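Local coordinates for hypothetical protein (PDB 1VKB), which is probably a gamma-glutamylamine cyclotransferase, an enzyme of the AIG2-like family that would release free amines and 5-oxoproline from gamma-glutamylamines, at residues P27-K30 / V31-H35; E84-L87 / R88-D91. All coordinates share one frame; numbering follows the deposited sequence.

Overall arrangement
Contact 1 (27-30 with 31-35) is a short, loosely bonded turn of helix on the surface, reached by the loop that follows strand 14-18; contact 2 (84-87 with 88-91) lies within the regular helix 84-93 and is partly buried, with Met86 and Leu90 turned inward. The two pack against each other, their centres about 12 Å apart: Val31 CB lies 3.8 Å from Phe89 CE2, and Met86 CE 3.7 Å from Met32 O. Their chemistry differs accordingly. Contact 1 relies on i to i+3 backbone bonds and a histidine that binds formate, whereas contact 2 has regular i to i+4 bonds and an apolar side set between the sheet and contact 1.

Contact 1: P27-K30 / V31-H35; sequences PNHK and VMLDH. With FMT (formic acid), chain D.
His29 is held at both its ring and its backbone: NE2 gives a hydrogen to formate O2 at 2.7 Å (152°), the ligand lying at the ring edge, and His29 O accepts Met32 N at 2.9 Å. The other ring nitrogen, ND1, bonds to Leu22 O. With Leu22 O and formate as its two partners the ring is fixed in rotation; if both nitrogens carry hydrogens, it is probably cationic, which would suit an anion. Formate, probably from the crystallisation liquor, is also held by Arg24, so the two side chains would together favour a negative group here.

Val31 N and Leu33 N likewise bond to the carbonyls of Asn28 and Lys30, three residues back, the Leu33 bond being bent to 135°. Lys30 O also receives a weak bond from Asp34 N.

Because CG of His29 is anti to the backbone N (chi1 -169°), the ring lies alongside the turn, within reach of Leu33. There Leu33 CD1 comes obliquely to within 3.8 Å of His29 CD2, while the other methyl, CD2 of Leu33, touches the formate carbon at 3.5 Å. Val31, a compact branched residue, sets CG2 3.2 Å from Asn28 O and meets Phe89 and Phe93 of helix 84-93. The i to i+3 bonds are those of a 3-10-like turn, here packed against helix 84-93, with His29 and Met32 meeting Tyr80 of strand 76-82, in a gamma-glutamyl cyclotransferase-like fold.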
loop_
_atom_site.group_PDB
_atom_site.type_symbol
_atom_site.label_atom_id
_atom_site.label_comp_id
_atom_site.label_asym_id
_atom_site.label_seq_id
_atom_site.Cartn_x
_atom_site.Cartn_y
_atom_site.Cartn_z
ATOM N N PRO A 27 3.587 -5.811 -9.250
ATOM C CA PRO A 27 4.887 -6.512 -9.366
ATOM C C PRO A 27 5.431 -7.251 -8.135
ATOM O O PRO A 27 6.222 -8.195 -8.321
ATOM C CB PRO A 27 5.845 -5.407 -9.853
ATOM C CG PRO A 27 4.939 -4.389 -10.496
ATOM C CD PRO A 27 3.689 -4.409 -9.693
ATOM N N ASN A 28 5.039 -6.847 -6.919
ATOM C CA ASN A 28 5.556 -7.484 -5.692
ATOM C C ASN A 28 4.529 -8.332 -4.995
ATOM O O ASN A 28 4.732 -8.760 -3.864
ATOM C CB ASN A 28 6.153 -6.465 -4.707
ATOM C CG ASN A 28 7.479 -5.891 -5.177
ATOM O OD1 ASN A 28 8.348 -6.643 -5.662
ATOM N ND2 ASN A 28 7.608 -4.537 -5.135
ATOM N N HIS A 29 3.422 -8.605 -5.660
ATOM C CA HIS A 29 2.395 -9.441 -5.045
ATOM C C HIS A 29 2.932 -10.805 -4.571
ATOM O O HIS A 29 2.472 -11.310 -3.576
ATOM C CB HIS A 29 1.187 -9.670 -5.964
ATOM C CG HIS A 29 0.016 -10.291 -5.259
ATOM N ND1 HIS A 29 -0.610 -9.690 -4.176
ATOM C CD2 HIS A 29 -0.603 -11.481 -5.440
ATOM C CE1 HIS A 29 -1.574 -10.479 -3.748
ATOM N NE2 HIS A 29 -1.597 -11.567 -4.498
ATOM N N LYS A 30 3.883 -11.397 -5.306
ATOM C CA LYS A 30 4.418 -12.716 -4.909
ATOM C C LYS A 30 4.811 -12.800 -3.461
ATOM O O LYS A 30 4.745 -13.870 -2.873
ATOM C CB LYS A 30 5.652 -13.133 -5.777
ATOM C CG LYS A 30 5.355 -13.604 -7.210
ATOM C CD LYS A 30 6.685 -13.906 -8.060
ATOM C CE LYS A 30 7.501 -15.044 -7.431
ATOM N NZ LYS A 30 6.656 -16.238 -7.222
ATOM N N VAL A 31 5.304 -11.703 -2.883
ATOM C CA VAL A 31 5.806 -11.819 -1.505
ATOM C C VAL A 31 4.684 -12.127 -0.523
ATOM O O VAL A 31 4.936 -12.724 0.516
ATOM C CB VAL A 31 6.602 -10.572 -1.014
ATOM C CG1 VAL A 31 7.787 -10.292 -1.916
ATOM C CG2 VAL A 31 5.708 -9.380 -0.885
ATOM N N MET A 32 3.453 -11.738 -0.856
ATOM C CA MET A 32 2.293 -12.049 -0.028
ATOM C C MET A 32 1.823 -13.503 -0.201
ATOM O O MET A 32 1.102 -14.025 0.664
ATOM C CB MET A 32 1.145 -11.106 -0.339
ATOM C CG MET A 32 1.472 -9.643 -0.013
ATOM S SD MET A 32 -0.013 -8.634 -0.171
ATOM C CE MET A 32 -0.484 -8.771 1.538
ATOM N N LEU A 33 2.183 -14.128 -1.323
ATOM C CA LEU A 33 1.805 -15.523 -1.622
ATOM C C LEU A 33 2.847 -16.535 -1.185
ATOM O O LEU A 33 2.622 -17.726 -1.245
ATOM C CB LEU A 33 1.627 -15.674 -3.121
ATOM C CG LEU A 33 0.553 -14.831 -3.817
ATOM C CD1 LEU A 33 0.560 -15.116 -5.303
ATOM C CD2 LEU A 33 -0.773 -15.128 -3.202
ATOM N N ASP A 34 4.014 -16.059 -0.779
ATOM C CA ASP A 34 5.094 -16.917 -0.328
ATOM C C ASP A 34 4.890 -17.273 1.135
ATOM O O ASP A 34 5.087 -16.467 2.028
ATOM C CB ASP A 34 6.432 -16.181 -0.570
ATOM C CG ASP A 34 7.635 -17.074 -0.429
ATOM O OD1 ASP A 34 7.582 -18.031 0.385
ATOM O OD2 ASP A 34 8.680 -16.880 -1.097
ATOM N N HIS A 35 4.508 -18.529 1.397
ATOM C CA HIS A 35 4.161 -18.943 2.746
ATOM C C HIS A 35 5.340 -18.962 3.695
ATOM O O HIS A 35 5.141 -19.032 4.881
ATOM C CB HIS A 35 3.548 -20.358 2.752
ATOM C CG HIS A 35 2.201 -20.436 2.117
ATOM N ND1 HIS A 35 1.897 -19.801 0.932
ATOM C CD2 HIS A 35 1.084 -21.111 2.481
ATOM C CE1 HIS A 35 0.644 -20.063 0.604
ATOM N NE2 HIS A 35 0.130 -20.860 1.525
HETATM C C FMT D . -3.804 -13.368 -2.888
HETATM O O1 FMT D . -4.723 -14.044 -2.437
HETATM O O2 FMT D . -3.804 -12.984 -4.041
#

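Contact 2: E84-L87 / R88-D91; sequences EQML and RFLD
The Phe89 ring has Met86 SD beside it in an oblique approach, with the sulfur 5.3 Å from the ring centroid and 65° off the normal. It is a Met-aromatic contact between residues i and i+3 of an alpha-helix, and the ring also stacks with His37. The two side chains run side by side in the same direction, the closest approach being Met86 SD to CD2 of Phe89 at 4.2 Å. Both place CG anti to the backbone N (chi1 177° for Met86), which explains the shared heading. Methionine suits this spot because its flexible chain, bent at chi2 and chi3, can turn the sulfur toward a ring and still send CE on to the 31-35 turn.

Leu90, one turn on from Met86, crosses it obliquely and brings CG to 4.0 Å from Met86 SD; it also meets Ile16 and Tyr127 of the sheet, and Leu22. With an alanine in place of Leu90, the CG contact with Met86 SD and the packing on Ile16 and Tyr127 would go, which would probably leave the methionine chain freer to turn.

On another side of the helix, Arg88 lays its aliphatic CG 3.4 Å from Glu84 O while its charged end leads away. Asp91 sends its carboxylate to Arg102, in a salt bridge, and to Tyr127, tying the helix to neighbouring strands. Four i to i+4 backbone bonds hold the turns together, among them Leu90 N to Met86 O at 2.9 Å, nearly straight at 165°.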
loop_
_atom_site.group_PDB
_atom_site.type_symbol
_atom_site.label_atom_id
_atom_site.label_comp_id
_atom_site.label_asym_id
_atom_site.label_seq_id
_atom_site.Cartn_x
_atom_site.Cartn_y
_atom_site.Cartn_z
ATOM N N GLU A 84 0.889 -12.358 12.262
ATOM C CA GLU A 84 1.922 -11.513 12.815
ATOM C C GLU A 84 3.250 -11.677 12.070
ATOM O O GLU A 84 3.983 -10.701 11.890
ATOM C CB GLU A 84 2.092 -11.823 14.294
ATOM C CG GLU A 84 0.867 -11.426 15.111
ATOM C CD GLU A 84 -0.348 -12.319 14.917
ATOM O OE1 GLU A 84 -0.274 -13.500 14.427
ATOM O OE2 GLU A 84 -1.432 -11.816 15.255
ATOM N N GLN A 85 3.550 -12.893 11.624
ATOM C CA GLN A 85 4.804 -13.157 10.876
ATOM C C GLN A 85 4.810 -12.368 9.587
ATOM O O GLN A 85 5.812 -11.769 9.214
ATOM C CB GLN A 85 4.944 -14.633 10.547
ATOM C CG GLN A 85 6.248 -14.981 9.785
ATOM C CD GLN A 85 6.349 -16.452 9.386
ATOM O OE1 GLN A 85 5.441 -17.257 9.646
ATOM N NE2 GLN A 85 7.471 -16.806 8.737
ATOM N N MET A 86 3.707 -12.431 8.859
ATOM C CA MET A 86 3.567 -11.691 7.606
ATOM C C MET A 86 3.619 -10.186 7.870
ATOM O O MET A 86 4.221 -9.445 7.100
ATOM C CB MET A 86 2.250 -12.047 6.928
ATOM C CG MET A 86 1.981 -11.269 5.627
ATOM S SD MET A 86 3.200 -11.501 4.305
ATOM C CE MET A 86 2.824 -13.169 3.799
ATOM N N LEU A 87 2.953 -9.720 8.917
ATOM C CA LEU A 87 3.025 -8.281 9.252
ATOM C C LEU A 87 4.467 -7.818 9.487
ATOM O O LEU A 87 4.913 -6.740 8.975
ATOM C CB LEU A 87 2.137 -7.964 10.476
ATOM C CG LEU A 87 1.888 -6.503 10.793
ATOM C CD1 LEU A 87 1.191 -5.804 9.625
ATOM C CD2 LEU A 87 1.048 -6.428 12.090
ATOM N N ARG A 88 5.209 -8.594 10.271
ATOM C CA ARG A 88 6.615 -8.223 10.499
ATOM C C ARG A 88 7.462 -8.355 9.210
ATOM O O ARG A 88 8.429 -7.614 9.003
ATOM C CB ARG A 88 7.210 -9.063 11.594
ATOM C CG ARG A 88 6.594 -8.757 12.947
ATOM C CD ARG A 88 7.078 -9.622 14.077
ATOM N NE ARG A 88 8.507 -9.955 14.014
ATOM C CZ ARG A 88 9.494 -9.183 14.432
ATOM N NH1 ARG A 88 9.267 -7.989 14.948
ATOM N NH2 ARG A 88 10.742 -9.608 14.324
ATOM N N PHE A 89 7.130 -9.321 8.377
ATOM C CA PHE A 89 7.861 -9.476 7.072
ATOM C C PHE A 89 7.634 -8.219 6.219
ATOM O O PHE A 89 8.588 -7.669 5.659
ATOM C CB PHE A 89 7.460 -10.723 6.298
ATOM C CG PHE A 89 7.928 -10.659 4.876
ATOM C CD1 PHE A 89 9.233 -10.956 4.566
ATOM C CD2 PHE A 89 7.106 -10.149 3.899
ATOM C CE1 PHE A 89 9.701 -10.820 3.242
ATOM C CE2 PHE A 89 7.558 -10.004 2.611
ATOM C CZ PHE A 89 8.858 -10.338 2.291
ATOM N N LEU A 90 6.378 -7.777 6.119
ATOM C CA LEU A 90 6.041 -6.614 5.328
ATOM C C LEU A 90 6.685 -5.349 5.885
ATOM O O LEU A 90 7.124 -4.473 5.101
ATOM C CB LEU A 90 4.529 -6.472 5.163
ATOM C CG LEU A 90 3.828 -7.545 4.344
ATOM C CD1 LEU A 90 2.314 -7.417 4.338
ATOM C CD2 LEU A 90 4.379 -7.611 2.881
ATOM N N ASP A 91 6.752 -5.224 7.207
ATOM C CA ASP A 91 7.514 -4.096 7.833
ATOM C C ASP A 91 8.958 -4.032 7.388
ATOM O O ASP A 91 9.495 -2.947 7.115
ATOM C CB ASP A 91 7.513 -4.127 9.366
ATOM C CG ASP A 91 6.181 -3.822 9.977
ATOM O OD1 ASP A 91 5.206 -3.423 9.282
ATOM O OD2 ASP A 91 6.028 -3.966 11.221
#